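Local atomic coordinates of alcohol dehydrogenase superfamily protein (Novosphingobium aromaticivorans, PDB entry 3GAZ), a protein that probably acts as an NADP-dependent oxidoreductase of the medium-chain alcohol dehydrogenase superfamily. Residues P6-A11 with A106-V111; G68-G73 with V130-F135. All blocks are in the same frame, centred on the assembly; numbering follows the deposited sequence.

Interaction 1 (P6-A11 with A106-V111); sequences PTMIAA and AQFAAV
I9 and Q107 fasten the N-terminal beta hairpin, strands 7-13 and 20-26, to the GroES-like catalytic domain, where the chain is about to enter strand 108-112. A10 and A106 form a single beta bridge, a non-hydrogen-bonded antiparallel pair with CA atoms 4.1 Å apart, and side chains as small as these let the two CB atoms meet at 3.7 Å. Beside it Q107 N gives a hydrogen bond to I9 O at 3.1 Å, almost in line with the carbonyl, while A11 pairs with H105 on the other flank of the bridge. At Q107 the backbone turns to helical angles and the bridge goes no further; the next acceptor is the Q107 side chain. Its CG stands opposite the carbonyl carbon (chi1 -66°) and the chain runs on extended, alongside I9, which brings OE1 to I9 N at 2.9 Å. That N-H lies 45° above the plane of the amide carbonyl. Glutamine suits the place, being long enough to stand in for a missing backbone carbonyl, and I9 CB and CG1 lie along its amide as an apolar flank.

M8, a selenomethionine, points from the hairpin strand into the domain, buried, with P28 and Q102 also against it. Its long flexible chain, extended beyond CG, runs past the backbone of F108, SE 3.5 Å from F108 O, to A106, whose CB is 4.1 Å from SE. Aromatic F108, buried against R27 and Q38, presents its edge rather than its face: M8 CB lies near the ring plane, 3.5 Å from CD2.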
ATOM      1  N   PRO A   6     -21.839  -5.679 -10.662  1.00 31.47           N
ATOM      2  CA  PRO A   6     -22.143  -4.231 -10.640  1.00 30.15           C
ATOM      3  C   PRO A   6     -20.878  -3.376 -10.691  1.00 27.92           C
ATOM      4  O   PRO A   6     -19.804  -3.795 -10.257  1.00 27.08           O
ATOM      5  CB  PRO A   6     -22.927  -3.964  -9.365  1.00 31.27           C
ATOM      6  CG  PRO A   6     -22.413  -5.071  -8.469  1.00 33.09           C
ATOM      7  CD  PRO A   6     -22.274  -6.295  -9.397  1.00 32.48           C
ATOM      8  N   THR A   7     -21.022  -2.169 -11.222  1.00 25.79           N
ATOM      9  CA  THR A   7     -19.901  -1.255 -11.364  1.00 24.21           C
ATOM     10  C   THR A   7     -20.105   0.021 -10.559  1.00 20.67           C
ATOM     11  O   THR A   7     -21.089   0.168  -9.837  1.00 19.90           O
ATOM     12  CB  THR A   7     -19.716  -0.858 -12.838  1.00 26.74           C
ATOM     13  OG1 THR A   7     -20.901  -0.188 -13.301  1.00 28.78           O
ATOM     14  CG2 THR A   7     -19.464  -2.090 -13.692  1.00 27.00           C
HETATM   15  N   MSE A   8     -19.154   0.939 -10.691  1.00 18.05           N
HETATM   16  CA  MSE A   8     -19.216   2.225 -10.009  1.00 15.64           C
HETATM   17  C   MSE A   8     -18.393   3.221 -10.814  1.00 16.19           C
HETATM   18  O   MSE A   8     -17.590   2.830 -11.662  1.00 16.71           O
HETATM   19  CB  MSE A   8     -18.648   2.135  -8.578  1.00 15.27           C
HETATM   20  CG  MSE A   8     -17.121   1.965  -8.479  1.00 11.70           C
HETATM   21 SE   MSE A   8     -16.429   2.270  -6.792  1.00  6.07          SE
HETATM   22  CE  MSE A   8     -14.673   1.862  -7.073  1.00  9.45           C
ATOM     23  N   ILE A   9     -18.607   4.507 -10.556  1.00 14.58           N
ATOM     24  CA  ILE A   9     -17.850   5.553 -11.227  1.00 14.53           C
ATOM     25  C   ILE A   9     -16.781   6.012 -10.238  1.00 14.66           C
ATOM     26  O   ILE A   9     -17.060   6.192  -9.051  1.00 14.09           O
ATOM     27  CB  ILE A   9     -18.734   6.778 -11.581  1.00 16.56           C
ATOM     28  CG1 ILE A   9     -19.779   6.393 -12.631  1.00 17.21           C
ATOM     29  CG2 ILE A   9     -17.860   7.924 -12.097  1.00 14.51           C
ATOM     30  CD1 ILE A   9     -19.188   5.924 -13.942  1.00 20.28           C
ATOM     31  N   ALA A  10     -15.562   6.196 -10.725  1.00 12.81           N
ATOM     32  CA  ALA A  10     -14.473   6.653  -9.879  1.00 14.81           C
ATOM     33  C   ALA A  10     -13.529   7.510 -10.702  1.00 15.17           C
ATOM     34  O   ALA A  10     -13.456   7.378 -11.927  1.00 15.54           O
ATOM     35  CB  ALA A  10     -13.716   5.458  -9.293  1.00 13.38           C
ATOM     36  N   ALA A  11     -12.817   8.401 -10.026  1.00 15.54           N
ATOM     37  CA  ALA A  11     -11.856   9.264 -10.693  1.00 15.41           C
ATOM     38  C   ALA A  11     -10.498   8.613 -10.480  1.00 15.89           C
ATOM     39  O   ALA A  11     -10.102   8.324  -9.347  1.00 14.79           O
ATOM     40  CB  ALA A  11     -11.882  10.657 -10.085  1.00 15.92           C
ATOM     41  N   ALA A 106     -14.590   8.221  -5.356  1.00 12.80           N
ATOM     42  CA  ALA A 106     -15.352   7.124  -5.947  1.00 14.01           C
ATOM     43  C   ALA A 106     -16.741   7.049  -5.345  1.00 13.12           C
ATOM     44  O   ALA A 106     -16.973   7.527  -4.238  1.00 13.60           O
ATOM     45  CB  ALA A 106     -14.622   5.803  -5.713  1.00 14.14           C
ATOM     46  N   GLN A 107     -17.668   6.434  -6.068  1.00 13.23           N
ATOM     47  CA  GLN A 107     -19.026   6.315  -5.566  1.00 13.66           C
ATOM     48  C   GLN A 107     -19.110   5.330  -4.406  1.00 13.68           C
ATOM     49  O   GLN A 107     -19.983   5.460  -3.554  1.00 11.98           O
ATOM     50  CB  GLN A 107     -19.975   5.876  -6.684  1.00 14.67           C
ATOM     51  CG  GLN A 107     -20.147   6.909  -7.786  1.00 14.31           C
ATOM     52  CD  GLN A 107     -21.139   6.462  -8.836  1.00 16.92           C
ATOM     53  OE1 GLN A 107     -21.055   5.342  -9.345  1.00 15.30           O
ATOM     54  NE2 GLN A 107     -22.087   7.337  -9.169  1.00 15.90           N
ATOM     55  N   PHE A 108     -18.200   4.354  -4.372  1.00 12.38           N
ATOM     56  CA  PHE A 108     -18.194   3.349  -3.306  1.00 12.38           C
ATOM     57  C   PHE A 108     -16.787   3.020  -2.807  1.00 14.27           C
ATOM     58  O   PHE A 108     -15.799   3.253  -3.495  1.00 12.38           O
ATOM     59  CB  PHE A 108     -18.828   2.043  -3.797  1.00 13.79           C
ATOM     60  CG  PHE A 108     -20.245   2.184  -4.255  1.00 13.41           C
ATOM     61  CD1 PHE A 108     -21.296   2.061  -3.353  1.00 12.67           C
ATOM     62  CD2 PHE A 108     -20.532   2.447  -5.592  1.00 13.04           C
ATOM     63  CE1 PHE A 108     -22.618   2.197  -3.778  1.00 13.72           C
ATOM     64  CE2 PHE A 108     -21.849   2.586  -6.026  1.00 14.54           C
ATOM     65  CZ  PHE A 108     -22.895   2.461  -5.118  1.00 12.87           C
ATOM     66  N   ALA A 109     -16.719   2.460  -1.605  1.00 13.25           N
ATOM     67  CA  ALA A 109     -15.455   2.050  -1.015  1.00 15.12           C
ATOM     68  C   ALA A 109     -15.714   0.993   0.055  1.00 15.50           C
ATOM     69  O   ALA A 109     -16.601   1.155   0.896  1.00 15.66           O
ATOM     70  CB  ALA A 109     -14.735   3.245  -0.403  1.00 13.92           C
ATOM     71  N   ALA A 110     -14.955  -0.095  -0.004  1.00 15.82           N
ATOM     72  CA  ALA A 110     -15.062  -1.175   0.975  1.00 16.75           C
ATOM     73  C   ALA A 110     -14.081  -0.765   2.069  1.00 18.17           C
ATOM     74  O   ALA A 110     -12.874  -0.688   1.827  1.00 18.12           O
ATOM     75  CB  ALA A 110     -14.641  -2.501   0.346  1.00 15.05           C
ATOM     76  N   VAL A 111     -14.599  -0.504   3.265  1.00 18.07           N
ATOM     77  CA  VAL A 111     -13.771  -0.033   4.371  1.00 19.36           C
ATOM     78  C   VAL A 111     -13.845  -0.853   5.652  1.00 19.03           C
ATOM     79  O   VAL A 111     -14.917  -1.314   6.047  1.00 17.60           O
ATOM     80  CB  VAL A 111     -14.153   1.420   4.737  1.00 20.76           C
ATOM     81  CG1 VAL A 111     -13.235   1.950   5.833  1.00 23.50           C
ATOM     82  CG2 VAL A 111     -14.093   2.296   3.499  1.00 20.68           C
TER

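Interaction 2 (G68-G73 with V130-F135); sequences GMDLAG and VLPLVF
The CA atoms of D70 and P132 stand 6.1 Å apart where strand 70-78 passes the N-terminal end of helix 132-145. D70 crosses the gap: with CG opposite its carbonyl carbon (chi1 -67°), OD1 accepts the L133 backbone N-H at 2.9 Å, on the syn side but 28° out of the carboxylate plane. OD1 also lies only 3.0 Å from P132 CB, a tight fit against the proline, which has no amide hydrogen of its own to offer. The other oxygen, OD2, takes a hydrogen bond from a water 2.8 Å away, which also donates to V130 O and accepts from V134 N. With alanine in place of D70, the L133 N-H and this water would probably lose their carboxylate partner and a gap would open beside P132. Beside this polar link, flexible M69, a selenomethionine, bends to set CE 4.0 Å from L133 CD2, two apolar ends that also pack on L94. The negative group at a helix start is probably favoured by the helix dipole. GMDLAG resembles the motif that in zinc alcohol dehydrogenases carries a zinc-binding histidine and then a glutamate, where M69 and D70 stand; here it ties the catalytic domain to the helix leading toward the Rossmann domain.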
ATOM      1  N   GLY A  68      -7.784  10.579  -2.681  1.00 13.04           N
ATOM      2  CA  GLY A  68      -8.776  11.077  -1.739  1.00 11.79           C
ATOM      3  C   GLY A  68      -8.687  10.225  -0.489  1.00 11.43           C
ATOM      4  O   GLY A  68      -8.761   9.003  -0.578  1.00 11.59           O
HETATM    5  N   MSE A  69      -8.545  10.854   0.674  1.00 10.72           N
HETATM    6  CA  MSE A  69      -8.393  10.114   1.923  1.00 11.72           C
HETATM    7  C   MSE A  69      -9.602  10.122   2.864  1.00 10.35           C
HETATM    8  O   MSE A  69      -9.834   9.148   3.587  1.00 10.54           O
HETATM    9  CB  MSE A  69      -7.162  10.649   2.673  1.00 10.86           C
HETATM   10  CG  MSE A  69      -5.900  10.735   1.817  1.00 14.58           C
HETATM   11 SE   MSE A  69      -4.506  11.569   2.659  1.00  9.73          SE
HETATM   12  CE  MSE A  69      -4.682  13.128   2.113  1.00 15.10           C
ATOM     13  N   ASP A  70     -10.353  11.221   2.864  1.00 12.16           N
ATOM     14  CA  ASP A  70     -11.523  11.371   3.737  1.00 10.42           C
ATOM     15  C   ASP A  70     -12.852  11.114   3.028  1.00 12.34           C
ATOM     16  O   ASP A  70     -13.005  11.408   1.841  1.00  9.51           O
ATOM     17  CB  ASP A  70     -11.595  12.789   4.316  1.00 10.62           C
ATOM     18  CG  ASP A  70     -10.458  13.109   5.277  1.00 13.46           C
ATOM     19  OD1 ASP A  70     -10.111  12.243   6.109  1.00 10.64           O
ATOM     20  OD2 ASP A  70      -9.932  14.247   5.216  1.00 11.60           O
ATOM     21  N   LEU A  71     -13.820  10.580   3.768  1.00 10.74           N
ATOM     22  CA  LEU A  71     -15.135  10.349   3.198  1.00 12.33           C
ATOM     23  C   LEU A  71     -16.260  10.527   4.202  1.00 12.71           C
ATOM     24  O   LEU A  71     -16.041  10.597   5.414  1.00 11.12           O
ATOM     25  CB  LEU A  71     -15.233   8.950   2.574  1.00 12.17           C
ATOM     26  CG  LEU A  71     -15.115   7.682   3.430  1.00 12.52           C
ATOM     27  CD1 LEU A  71     -16.281   7.566   4.407  1.00 14.81           C
ATOM     28  CD2 LEU A  71     -15.102   6.472   2.497  1.00 12.10           C
ATOM     29  N   ALA A  72     -17.468  10.626   3.659  1.00 11.56           N
ATOM     30  CA  ALA A  72     -18.689  10.744   4.440  1.00 12.04           C
ATOM     31  C   ALA A  72     -19.736  10.128   3.526  1.00 13.76           C
ATOM     32  O   ALA A  72     -19.822  10.480   2.349  1.00 12.82           O
ATOM     33  CB  ALA A  72     -19.017  12.205   4.717  1.00 13.04           C
ATOM     34  N   GLY A  73     -20.516   9.191   4.048  1.00 14.01           N
ATOM     35  CA  GLY A  73     -21.525   8.566   3.213  1.00 13.36           C
ATOM     36  C   GLY A  73     -22.486   7.696   3.993  1.00 13.75           C
ATOM     37  O   GLY A  73     -22.750   7.939   5.170  1.00 16.31           O
ATOM     38  N   VAL A 130     -14.734  16.602   5.477  1.00 13.41           N
ATOM     39  CA  VAL A 130     -13.458  17.313   5.608  1.00 12.26           C
ATOM     40  C   VAL A 130     -12.876  17.271   7.015  1.00 13.85           C
ATOM     41  O   VAL A 130     -11.853  17.895   7.286  1.00 13.05           O
ATOM     42  CB  VAL A 130     -13.595  18.798   5.204  1.00 11.48           C
ATOM     43  CG1 VAL A 130     -14.002  18.904   3.753  1.00 11.50           C
ATOM     44  CG2 VAL A 130     -14.619  19.499   6.107  1.00 12.81           C
ATOM     45  N   LEU A 131     -13.512  16.514   7.901  1.00 13.70           N
ATOM     46  CA  LEU A 131     -13.076  16.436   9.293  1.00 14.46           C
ATOM     47  C   LEU A 131     -12.067  15.341   9.703  1.00 13.48           C
ATOM     48  O   LEU A 131     -11.098  15.621  10.404  1.00 13.20           O
ATOM     49  CB  LEU A 131     -14.327  16.323  10.175  1.00 15.73           C
ATOM     50  CG  LEU A 131     -14.370  16.912  11.587  1.00 19.87           C
ATOM     51  CD1 LEU A 131     -13.901  18.362  11.588  1.00 16.90           C
ATOM     52  CD2 LEU A 131     -15.812  16.821  12.098  1.00 20.96           C
ATOM     53  N   PRO A 132     -12.275  14.089   9.260  1.00 13.48           N
ATOM     54  CA  PRO A 132     -11.384  12.970   9.613  1.00 12.31           C
ATOM     55  C   PRO A 132      -9.870  13.192   9.755  1.00 11.74           C
ATOM     56  O   PRO A 132      -9.357  13.232  10.869  1.00 10.57           O
ATOM     57  CB  PRO A 132     -11.727  11.917   8.564  1.00 13.31           C
ATOM     58  CG  PRO A 132     -13.204  12.133   8.376  1.00 14.42           C
ATOM     59  CD  PRO A 132     -13.280  13.659   8.271  1.00 12.13           C
ATOM     60  N   LEU A 133      -9.153  13.336   8.646  1.00 12.12           N
ATOM     61  CA  LEU A 133      -7.698  13.512   8.717  1.00 12.24           C
ATOM     62  C   LEU A 133      -7.213  14.631   9.624  1.00 12.20           C
ATOM     63  O   LEU A 133      -6.399  14.393  10.521  1.00 12.29           O
ATOM     64  CB  LEU A 133      -7.092  13.720   7.324  1.00 12.88           C
ATOM     65  CG  LEU A 133      -5.581  14.018   7.334  1.00 13.83           C
ATOM     66  CD1 LEU A 133      -4.820  12.869   8.003  1.00 12.24           C
ATOM     67  CD2 LEU A 133      -5.088  14.224   5.907  1.00 16.02           C
ATOM     68  N   VAL A 134      -7.697  15.848   9.400  1.00 11.57           N
ATOM     69  CA  VAL A 134      -7.246  16.960  10.220  1.00 12.63           C
ATOM     70  C   VAL A 134      -7.617  16.818  11.691  1.00 12.41           C
ATOM     71  O   VAL A 134      -6.840  17.215  12.552  1.00 13.01           O
ATOM     72  CB  VAL A 134      -7.739  18.338   9.671  1.00 11.75           C
ATOM     73  CG1 VAL A 134      -7.201  18.546   8.257  1.00 11.64           C
ATOM     74  CG2 VAL A 134      -9.255  18.425   9.702  1.00 11.53           C
ATOM     75  N   PHE A 135      -8.785  16.249  11.989  1.00 12.61           N
ATOM     76  CA  PHE A 135      -9.174  16.070  13.388  1.00 12.37           C
ATOM     77  C   PHE A 135      -8.227  15.076  14.056  1.00 11.98           C
ATOM     78  O   PHE A 135      -7.708  15.318  15.148  1.00 11.12           O
ATOM     79  CB  PHE A 135     -10.605  15.532  13.518  1.00 13.10           C
ATOM     80  CG  PHE A 135     -11.056  15.385  14.951  1.00 12.50           C
ATOM     81  CD1 PHE A 135     -11.653  16.453  15.620  1.00 14.27           C
ATOM     82  CD2 PHE A 135     -10.808  14.206  15.656  1.00 13.12           C
ATOM     83  CE1 PHE A 135     -11.992  16.354  16.975  1.00 11.90           C
ATOM     84  CE2 PHE A 135     -11.142  14.094  17.015  1.00 13.48           C
ATOM     85  CZ  PHE A 135     -11.736  15.173  17.676  1.00 13.66           C
TER
HETATM   86  O   HOH W   1      -9.634  16.134   7.218  1.00  9.01           O

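How the interactions relate
Both contacts are buried and reach the same mixed sheet of the catalytic domain, yet their places differ. The centre of interaction 1 lies about 22 Å from the centre of the chain, at the periphery, where it fixes the hairpin with I9 and Q107 on the partly exposed side. The centre of interaction 2, about 7 Å from the chain's centre, is near the middle and joins the sheet to a helix facing the coenzyme domain. Their centres are 16 Å apart and they do not touch, but T104 and H105, just before 106-111, bind D70 and A11 respectively. The first relies on strand-like pairing completed by a neutral amide, the second on a buried carboxylate and a bridging water.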